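Local coordinates for peptide-binding protein (PDB 6SQX) that cleaves the peptidoglycan of potentially competing bacteria as a secreted NlpC/P60 cysteine endopeptidase of a fish-pathogenic bacterium, at residues 52-64 and 330-342. Sequence-based numbering, arbitrary orientation.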
ATOM      1  N   THR A  52     -13.999   3.779  19.570  1.00 32.27           N
ATOM      2  CA  THR A  52     -13.834   3.727  18.127  1.00 30.62           C
ATOM      3  C   THR A  52     -12.601   2.921  17.750  1.00 27.27           C
ATOM      4  O   THR A  52     -12.641   2.118  16.810  1.00 27.97           O
ATOM      5  CB  THR A  52     -13.762   5.152  17.579  1.00 32.88           C
ATOM      6  OG1 THR A  52     -14.993   5.833  17.876  1.00 35.42           O
ATOM      7  CG2 THR A  52     -13.551   5.119  16.073  1.00 33.40           C
ATOM      8  N   ILE A  53     -11.481   3.139  18.447  1.00 27.36           N
ATOM      9  CA  ILE A  53     -10.271   2.392  18.093  1.00 26.19           C
ATOM     10  C   ILE A  53     -10.452   0.899  18.380  1.00 26.47           C
ATOM     11  O   ILE A  53      -9.921   0.058  17.639  1.00 25.25           O
ATOM     12  CB  ILE A  53      -8.993   3.007  18.721  1.00 27.01           C
ATOM     13  CG1 ILE A  53      -7.711   2.432  18.068  1.00 26.51           C
ATOM     14  CG2 ILE A  53      -8.928   2.745  20.215  1.00 28.40           C
ATOM     15  CD1 ILE A  53      -7.592   2.691  16.576  1.00 26.77           C
ATOM     16  N   ARG A  54     -11.206   0.546  19.431  1.00 27.50           N
ATOM     17  CA  ARG A  54     -11.483  -0.860  19.693  1.00 29.51           C
ATOM     18  C   ARG A  54     -12.244  -1.489  18.525  1.00 28.41           C
ATOM     19  O   ARG A  54     -11.907  -2.587  18.075  1.00 28.89           O
ATOM     20  CB  ARG A  54     -12.270  -1.017  21.000  1.00 36.32           C
ATOM     21  CG  ARG A  54     -12.705  -2.447  21.236  1.00 45.58           C
ATOM     22  CD  ARG A  54     -13.666  -2.559  22.423  1.00 55.85           C
ATOM     23  NE  ARG A  54     -14.378  -3.837  22.423  1.00 64.07           N
ATOM     24  CZ  ARG A  54     -15.128  -4.284  23.429  1.00 70.00           C
ATOM     25  NH1 ARG A  54     -15.739  -5.461  23.330  1.00 72.16           N
ATOM     26  NH2 ARG A  54     -15.267  -3.559  24.534  1.00 71.41           N
ATOM     27  N   GLN A  55     -13.267  -0.796  18.004  1.00 26.58           N
ATOM     28  CA  GLN A  55     -13.994  -1.335  16.860  1.00 26.35           C
ATOM     29  C   GLN A  55     -13.086  -1.452  15.643  1.00 24.14           C
ATOM     30  O   GLN A  55     -13.132  -2.455  14.909  1.00 25.54           O
ATOM     31  CB  GLN A  55     -15.187  -0.445  16.522  1.00 33.59           C
ATOM     32  CG  GLN A  55     -16.150  -0.186  17.686  1.00 39.93           C
ATOM     33  CD  GLN A  55     -16.591  -1.457  18.410  1.00 47.35           C
ATOM     34  OE1 GLN A  55     -17.120  -2.385  17.792  1.00 50.74           O
ATOM     35  NE2 GLN A  55     -16.375  -1.501  19.735  1.00 49.08           N
ATOM     36  N   MET A  56     -12.228  -0.444  15.416  1.00 22.71           N
ATOM     37  CA  MET A  56     -11.303  -0.512  14.290  1.00 22.56           C
ATOM     38  C   MET A  56     -10.316  -1.666  14.458  1.00 21.86           C
ATOM     39  O   MET A  56      -9.969  -2.349  13.483  1.00 21.61           O
ATOM     40  CB  MET A  56     -10.525   0.812  14.164  1.00 24.01           C
ATOM     41  CG  MET A  56     -11.383   1.980  13.711  1.00 25.26           C
ATOM     42  SD  MET A  56     -10.444   3.486  13.840  1.00 30.05           S
ATOM     43  CE  MET A  56     -11.473   4.600  12.892  1.00 31.66           C
ATOM     44  N   ASN A  57      -9.826  -1.874  15.689  1.00 21.30           N
ATOM     45  CA  ASN A  57      -8.847  -2.937  15.912  1.00 22.26           C
ATOM     46  C   ASN A  57      -9.490  -4.316  15.733  1.00 23.21           C
ATOM     47  O   ASN A  57      -8.852  -5.231  15.208  1.00 24.42           O
ATOM     48  CB  ASN A  57      -8.257  -2.849  17.322  1.00 21.76           C
ATOM     49  CG  ASN A  57      -7.324  -1.657  17.559  1.00 21.61           C
ATOM     50  OD1 ASN A  57      -7.074  -1.339  18.743  1.00 22.90           O
ATOM     51  ND2 ASN A  57      -6.803  -1.017  16.486  1.00 22.08           N
ATOM     52  N   GLU A  58     -10.754  -4.483  16.162  1.00 22.88           N
ATOM     53  CA  GLU A  58     -11.442  -5.752  15.925  1.00 23.16           C
ATOM     54  C   GLU A  58     -11.603  -6.009  14.431  1.00 22.68           C
ATOM     55  O   GLU A  58     -11.380  -7.131  13.945  1.00 23.68           O
ATOM     56  CB  GLU A  58     -12.796  -5.751  16.634  1.00 27.24           C
ATOM     57  CG  GLU A  58     -12.641  -5.931  18.133  1.00 31.86           C
ATOM     58  CD  GLU A  58     -13.952  -5.813  18.865  1.00 39.29           C
ATOM     59  OE1 GLU A  58     -15.007  -5.884  18.180  1.00 43.18           O
ATOM     60  OE2 GLU A  58     -13.931  -5.665  20.108  1.00 41.20           O
ATOM     61  N   TYR A  59     -11.975  -4.976  13.676  1.00 21.03           N
ATOM     62  CA  TYR A  59     -12.082  -5.145  12.234  1.00 20.35           C
ATOM     63  C   TYR A  59     -10.732  -5.514  11.641  1.00 21.00           C
ATOM     64  O   TYR A  59     -10.635  -6.443  10.838  1.00 21.66           O
ATOM     65  CB  TYR A  59     -12.658  -3.884  11.585  1.00 21.18           C
ATOM     66  CG  TYR A  59     -12.812  -3.935  10.094  1.00 21.51           C
ATOM     67  CD1 TYR A  59     -13.714  -4.805   9.500  1.00 22.00           C
ATOM     68  CD2 TYR A  59     -12.063  -3.093   9.261  1.00 21.04           C
ATOM     69  CE1 TYR A  59     -13.878  -4.840   8.125  1.00 22.03           C
ATOM     70  CE2 TYR A  59     -12.211  -3.119   7.878  1.00 22.12           C
ATOM     71  CZ  TYR A  59     -13.124  -4.006   7.303  1.00 22.29           C
ATOM     72  OH  TYR A  59     -13.275  -4.036   5.937  1.00 23.33           O
ATOM     73  N   PHE A  60      -9.661  -4.804  12.056  1.00 19.87           N
ATOM     74  CA  PHE A  60      -8.320  -5.145  11.588  1.00 19.26           C
ATOM     75  C   PHE A  60      -8.005  -6.627  11.809  1.00 21.11           C
ATOM     76  O   PHE A  60      -7.498  -7.304  10.906  1.00 21.11           O
ATOM     77  CB  PHE A  60      -7.260  -4.239  12.248  1.00 19.27           C
ATOM     78  CG  PHE A  60      -5.869  -4.489  11.755  1.00 19.45           C
ATOM     79  CD1 PHE A  60      -5.133  -5.582  12.221  1.00 21.08           C
ATOM     80  CD2 PHE A  60      -5.287  -3.628  10.824  1.00 20.51           C
ATOM     81  CE1 PHE A  60      -3.861  -5.850  11.718  1.00 20.23           C
ATOM     82  CE2 PHE A  60      -4.010  -3.878  10.331  1.00 21.15           C
ATOM     83  CZ  PHE A  60      -3.293  -5.000  10.788  1.00 21.11           C
ATOM     84  N   ASN A  61      -8.238  -7.128  13.021  1.00 21.45           N
ATOM     85  CA  ASN A  61      -7.890  -8.525  13.283  1.00 23.49           C
ATOM     86  C   ASN A  61      -8.687  -9.477  12.392  1.00 21.84           C
ATOM     87  O   ASN A  61      -8.137 -10.449  11.864  1.00 21.87           O
ATOM     88  CB  ASN A  61      -8.034  -8.846  14.768  1.00 27.69           C
ATOM     89  CG  ASN A  61      -6.822  -8.346  15.596  1.00 33.26           C
ATOM     90  OD1 ASN A  61      -5.750  -8.050  15.039  1.00 34.15           O
ATOM     91  ND2 ASN A  61      -6.984  -8.283  16.917  1.00 37.63           N
ATOM     92  N   THR A  62      -9.971  -9.176  12.150  1.00 20.29           N
ATOM     93  CA  THR A  62     -10.755 -10.041  11.273  1.00 21.64           C
ATOM     94  C   THR A  62     -10.188 -10.051   9.867  1.00 20.22           C
ATOM     95  O   THR A  62     -10.028 -11.118   9.258  1.00 21.45           O
ATOM     96  CB  THR A  62     -12.208  -9.590  11.251  1.00 23.12           C
ATOM     97  OG1 THR A  62     -12.758  -9.727  12.574  1.00 24.26           O
ATOM     98  CG2 THR A  62     -13.027 -10.467  10.267  1.00 23.33           C
ATOM     99  N   GLN A  63      -9.834  -8.868   9.343  1.00 19.36           N
ATOM    100  CA  GLN A  63      -9.374  -8.810   7.964  1.00 20.00           C
ATOM    101  C   GLN A  63      -7.957  -9.348   7.837  1.00 19.17           C
ATOM    102  O   GLN A  63      -7.622 -10.043   6.860  1.00 19.93           O
ATOM    103  CB  GLN A  63      -9.406  -7.364   7.431  1.00 19.88           C
ATOM    104  CG  GLN A  63     -10.799  -6.674   7.531  1.00 19.96           C
ATOM    105  CD  GLN A  63     -11.927  -7.466   6.850  1.00 21.11           C
ATOM    106  OE1 GLN A  63     -12.320  -8.522   7.327  1.00 22.47           O
ATOM    107  NE2 GLN A  63     -12.433  -6.951   5.725  1.00 22.17           N
ATOM    108  N   TYR A  64      -7.106  -8.981   8.805  1.00 19.50           N
ATOM    109  CA  TYR A  64      -5.686  -9.324   8.731  1.00 19.10           C
ATOM    110  C   TYR A  64      -5.461 -10.829   8.875  1.00 19.68           C
ATOM    111  O   TYR A  64      -4.580 -11.397   8.207  1.00 19.60           O
ATOM    112  CB  TYR A  64      -4.938  -8.588   9.839  1.00 19.23           C
ATOM    113  CG  TYR A  64      -3.439  -8.718   9.814  1.00 19.09           C
ATOM    114  CD1 TYR A  64      -2.687  -8.072   8.835  1.00 19.52           C
ATOM    115  CD2 TYR A  64      -2.763  -9.422  10.815  1.00 18.76           C
ATOM    116  CE1 TYR A  64      -1.282  -8.129   8.844  1.00 18.78           C
ATOM    117  CE2 TYR A  64      -1.383  -9.488  10.818  1.00 18.89           C
ATOM    118  CZ  TYR A  64      -0.664  -8.860   9.814  1.00 18.49           C
ATOM    119  OH  TYR A  64       0.727  -8.888   9.816  1.00 19.39           O
ATOM    120  N   ARG A 330      -0.194   1.221   4.938  1.00 15.67           N
ATOM    121  CA  ARG A 330       0.910   0.878   5.814  1.00 16.50           C
ATOM    122  C   ARG A 330       0.865   1.736   7.080  1.00 16.78           C
ATOM    123  O   ARG A 330       1.004   1.222   8.199  1.00 17.85           O
ATOM    124  CB  ARG A 330       2.207   1.088   5.024  1.00 16.50           C
ATOM    125  CG  ARG A 330       3.447   0.625   5.770  1.00 17.39           C
ATOM    126  CD  ARG A 330       4.674   0.846   4.872  1.00 18.63           C
ATOM    127  NE  ARG A 330       5.848   0.296   5.535  1.00 17.28           N
ATOM    128  CZ  ARG A 330       7.076   0.418   5.071  1.00 15.80           C
ATOM    129  NH1 ARG A 330       7.289   1.070   3.918  1.00 16.41           N
ATOM    130  NH2 ARG A 330       8.080  -0.129   5.782  1.00 18.09           N
ATOM    131  N   LEU A 331       0.704   3.065   6.919  1.00 16.59           N
ATOM    132  CA  LEU A 331       0.655   3.938   8.091  1.00 17.12           C
ATOM    133  C   LEU A 331      -0.425   3.449   9.060  1.00 16.91           C
ATOM    134  O   LEU A 331      -0.204   3.314  10.271  1.00 18.96           O
ATOM    135  CB  LEU A 331       0.354   5.381   7.665  1.00 18.25           C
ATOM    136  CG  LEU A 331      -0.028   6.363   8.804  1.00 18.47           C
ATOM    137  CD1 LEU A 331       1.204   6.625   9.642  1.00 18.63           C
ATOM    138  CD2 LEU A 331      -0.631   7.669   8.262  1.00 19.54           C
ATOM    139  N   PHE A 332      -1.630   3.177   8.539  1.00 18.01           N
ATOM    140  CA  PHE A 332      -2.735   2.848   9.428  1.00 17.44           C
ATOM    141  C   PHE A 332      -2.553   1.492  10.088  1.00 18.24           C
ATOM    142  O   PHE A 332      -3.053   1.281  11.205  1.00 18.77           O
ATOM    143  CB  PHE A 332      -4.072   2.987   8.685  1.00 18.60           C
ATOM    144  CG  PHE A 332      -4.546   4.414   8.610  1.00 18.35           C
ATOM    145  CD1 PHE A 332      -5.132   5.011   9.719  1.00 19.20           C
ATOM    146  CD2 PHE A 332      -4.341   5.180   7.446  1.00 18.99           C
ATOM    147  CE1 PHE A 332      -5.567   6.359   9.690  1.00 19.14           C
ATOM    148  CE2 PHE A 332      -4.763   6.524   7.408  1.00 21.35           C
ATOM    149  CZ  PHE A 332      -5.387   7.108   8.541  1.00 20.44           C
ATOM    150  N   SER A 333      -1.832   0.568   9.413  1.00 17.69           N
ATOM    151  CA  SER A 333      -1.636  -0.770   9.975  1.00 18.92           C
ATOM    152  C   SER A 333      -0.912  -0.712  11.314  1.00 18.20           C
ATOM    153  O   SER A 333      -1.186  -1.522  12.202  1.00 19.99           O
ATOM    154  CB  SER A 333      -0.914  -1.706   8.995  1.00 19.73           C
ATOM    155  OG  SER A 333       0.464  -1.333   8.818  1.00 19.15           O
ATOM    156  N   THR A 334       0.027   0.233  11.464  1.00 18.54           N
ATOM    157  CA  THR A 334       0.769   0.400  12.722  1.00 18.45           C
ATOM    158  C   THR A 334      -0.160   0.658  13.904  1.00 18.51           C
ATOM    159  O   THR A 334       0.153   0.298  15.053  1.00 19.08           O
ATOM    160  CB  THR A 334       1.694   1.601  12.530  1.00 19.83           C
ATOM    161  OG1 THR A 334       2.634   1.241  11.516  1.00 20.49           O
ATOM    162  CG2 THR A 334       2.457   1.992  13.793  1.00 21.02           C
ATOM    163  N   PHE A 335      -1.318   1.256  13.633  1.00 19.03           N
ATOM    164  CA  PHE A 335      -2.327   1.610  14.619  1.00 19.23           C
ATOM    165  C   PHE A 335      -3.462   0.578  14.693  1.00 19.62           C
ATOM    166  O   PHE A 335      -4.462   0.827  15.385  1.00 20.95           O
ATOM    167  CB  PHE A 335      -2.869   3.005  14.284  1.00 19.65           C
ATOM    168  CG  PHE A 335      -1.804   4.062  14.346  1.00 19.97           C
ATOM    169  CD1 PHE A 335      -1.434   4.598  15.590  1.00 19.62           C
ATOM    170  CD2 PHE A 335      -1.149   4.465  13.194  1.00 20.65           C
ATOM    171  CE1 PHE A 335      -0.424   5.545  15.671  1.00 20.05           C
ATOM    172  CE2 PHE A 335      -0.133   5.433  13.263  1.00 19.76           C
ATOM    173  CZ  PHE A 335       0.247   5.940  14.516  1.00 18.57           C
ATOM    174  N   GLY A 336      -3.351  -0.532  13.949  1.00 18.53           N
ATOM    175  CA  GLY A 336      -4.455  -1.484  13.932  1.00 19.20           C
ATOM    176  C   GLY A 336      -5.705  -0.976  13.246  1.00 20.04           C
ATOM    177  O   GLY A 336      -6.815  -1.308  13.676  1.00 19.84           O
ATOM    178  N   ILE A 337      -5.545  -0.193  12.182  1.00 19.29           N
ATOM    179  CA  ILE A 337      -6.650   0.307  11.380  1.00 18.19           C
ATOM    180  C   ILE A 337      -6.416  -0.241   9.992  1.00 19.39           C
ATOM    181  O   ILE A 337      -5.334  -0.043   9.423  1.00 19.06           O
ATOM    182  CB  ILE A 337      -6.682   1.839  11.374  1.00 20.13           C
ATOM    183  CG1 ILE A 337      -6.924   2.349  12.804  1.00 21.68           C
ATOM    184  CG2 ILE A 337      -7.752   2.326  10.405  1.00 20.87           C
ATOM    185  CD1 ILE A 337      -6.839   3.876  12.930  1.00 21.28           C
ATOM    186  N   TRP A 338      -7.392  -1.006   9.474  1.00 19.28           N
ATOM    187  CA  TRP A 338      -7.189  -1.794   8.262  1.00 18.38           C
ATOM    188  C   TRP A 338      -7.786  -1.059   7.076  1.00 18.29           C
ATOM    189  O   TRP A 338      -8.991  -0.751   7.086  1.00 20.61           O
ATOM    190  CB  TRP A 338      -7.897  -3.153   8.381  1.00 20.43           C
ATOM    191  CG  TRP A 338      -7.446  -4.144   7.340  1.00 20.84           C
ATOM    192  CD1 TRP A 338      -6.372  -5.004   7.427  1.00 20.63           C
ATOM    193  CD2 TRP A 338      -8.046  -4.376   6.048  1.00 19.91           C
ATOM    194  NE1 TRP A 338      -6.278  -5.751   6.276  1.00 20.96           N
ATOM    195  CE2 TRP A 338      -7.285  -5.375   5.409  1.00 19.83           C
ATOM    196  CE3 TRP A 338      -9.163  -3.840   5.385  1.00 19.97           C
ATOM    197  CZ2 TRP A 338      -7.585  -5.846   4.131  1.00 19.77           C
ATOM    198  CZ3 TRP A 338      -9.476  -4.319   4.109  1.00 20.54           C
ATOM    199  CH2 TRP A 338      -8.691  -5.306   3.492  1.00 20.52           C
ATOM    200  N   LEU A 339      -6.965  -0.833   6.043  1.00 17.45           N
ATOM    201  CA  LEU A 339      -7.416  -0.336   4.751  1.00 17.13           C
ATOM    202  C   LEU A 339      -7.147  -1.385   3.685  1.00 18.01           C
ATOM    203  O   LEU A 339      -6.169  -2.138   3.771  1.00 18.17           O
ATOM    204  CB  LEU A 339      -6.609   0.922   4.353  1.00 19.14           C
ATOM    205  CG  LEU A 339      -6.752   2.161   5.244  1.00 20.68           C
ATOM    206  CD1 LEU A 339      -6.034   3.369   4.609  1.00 20.27           C
ATOM    207  CD2 LEU A 339      -8.194   2.505   5.611  1.00 25.33           C
ATOM    208  N   PRO A 340      -7.975  -1.433   2.637  1.00 19.49           N
ATOM    209  CA  PRO A 340      -7.640  -2.289   1.485  1.00 19.32           C
ATOM    210  C   PRO A 340      -6.427  -1.811   0.721  1.00 18.30           C
ATOM    211  O   PRO A 340      -5.921  -0.723   1.001  1.00 18.92           O
ATOM    212  CB  PRO A 340      -8.900  -2.267   0.610  1.00 21.39           C
ATOM    213  CG  PRO A 340      -9.791  -1.256   1.183  1.00 22.60           C
ATOM    214  CD  PRO A 340      -9.288  -0.786   2.527  1.00 20.30           C
ATOM    215  N   ARG A 341      -5.991  -2.562  -0.278  1.00 17.88           N
ATOM    216  CA  ARG A 341      -4.719  -2.290  -0.937  1.00 17.89           C
ATOM    217  C   ARG A 341      -4.755  -1.060  -1.845  1.00 18.14           C
ATOM    218  O   ARG A 341      -3.796  -0.262  -1.862  1.00 18.38           O
ATOM    219  CB  ARG A 341      -4.308  -3.512  -1.744  1.00 18.65           C
ATOM    220  CG  ARG A 341      -3.152  -3.261  -2.721  1.00 19.57           C
ATOM    221  CD  ARG A 341      -1.844  -3.005  -1.983  1.00 20.01           C
ATOM    222  NE  ARG A 341      -0.767  -2.723  -2.931  1.00 19.49           N
ATOM    223  CZ  ARG A 341      -0.391  -1.497  -3.298  1.00 18.72           C
ATOM    224  NH1 ARG A 341      -1.035  -0.446  -2.824  1.00 19.12           N
ATOM    225  NH2 ARG A 341       0.621  -1.349  -4.127  1.00 19.21           N
ATOM    226  N   SER A 342      -5.789  -0.914  -2.680  1.00 18.76           N
ATOM    227  CA  SER A 342      -5.752   0.075  -3.746  0.56 19.45           C
ATOM    228  C   SER A 342      -6.685   1.253  -3.489  1.00 19.35           C
ATOM    229  O   SER A 342      -7.624   1.192  -2.686  1.00 20.63           O
ATOM    230  CB  SER A 342      -6.033  -0.574  -5.104  0.56 20.42           C
ATOM    231  OG  SER A 342      -5.068  -1.601  -5.352  0.56 21.82           O
TER
HETATM  232  O   HOH W   1      -9.748  -1.045  10.968  1.00 20.78           O
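W338 and F60 show how an aromatic pair can seat a loop against a helix. They form an offset edge-to-face (T-shaped) pair, the indole turning an edge to the face of the F60 ring, the planes 71° apart and the centroid of its five-membered ring 5.4 Å from that of the phenyl. Q63 closes one face of the indole, its CB standing 3.5 Å from the five-membered-ring centroid and almost on the ring normal, while Y59 CE2 approaches W338 CE3 obliquely. CG of F60 lies anti to the backbone N (chi1 -177°), which carries the phenyl out over the chain turn, where G336 CA packs on one face and S333 meets CE2.

G336 ends helix 326-334 in a Schellman motif, with positive phi. N57 grips two carbonyls here through a single nitrogen: ND2 donates to G336 O at 2.8 Å, from above the carbonyl plane, and to F335 O at 3.2 Å, on a lone pair in that carbonyl's plane. The M56 thioether lies alongside I337, SD to CD1 3.7 Å, and I53 crosses the same side chain at about a right angle.

Helix 50-64, from the N-terminal part of the chain, thus packs against the chain leaving helix 326-334, within the NlpC/P60 region and far away in sequence. Outside the pair, Q204 accepts the indole N-H of W338, adding a polar bond to the packing. The chemistry implies a largely apolar, buried seam in which N57 holds the carbonyls of F335 and G336 where helix 326-334 ends, and a water joins M56 O to W338 N.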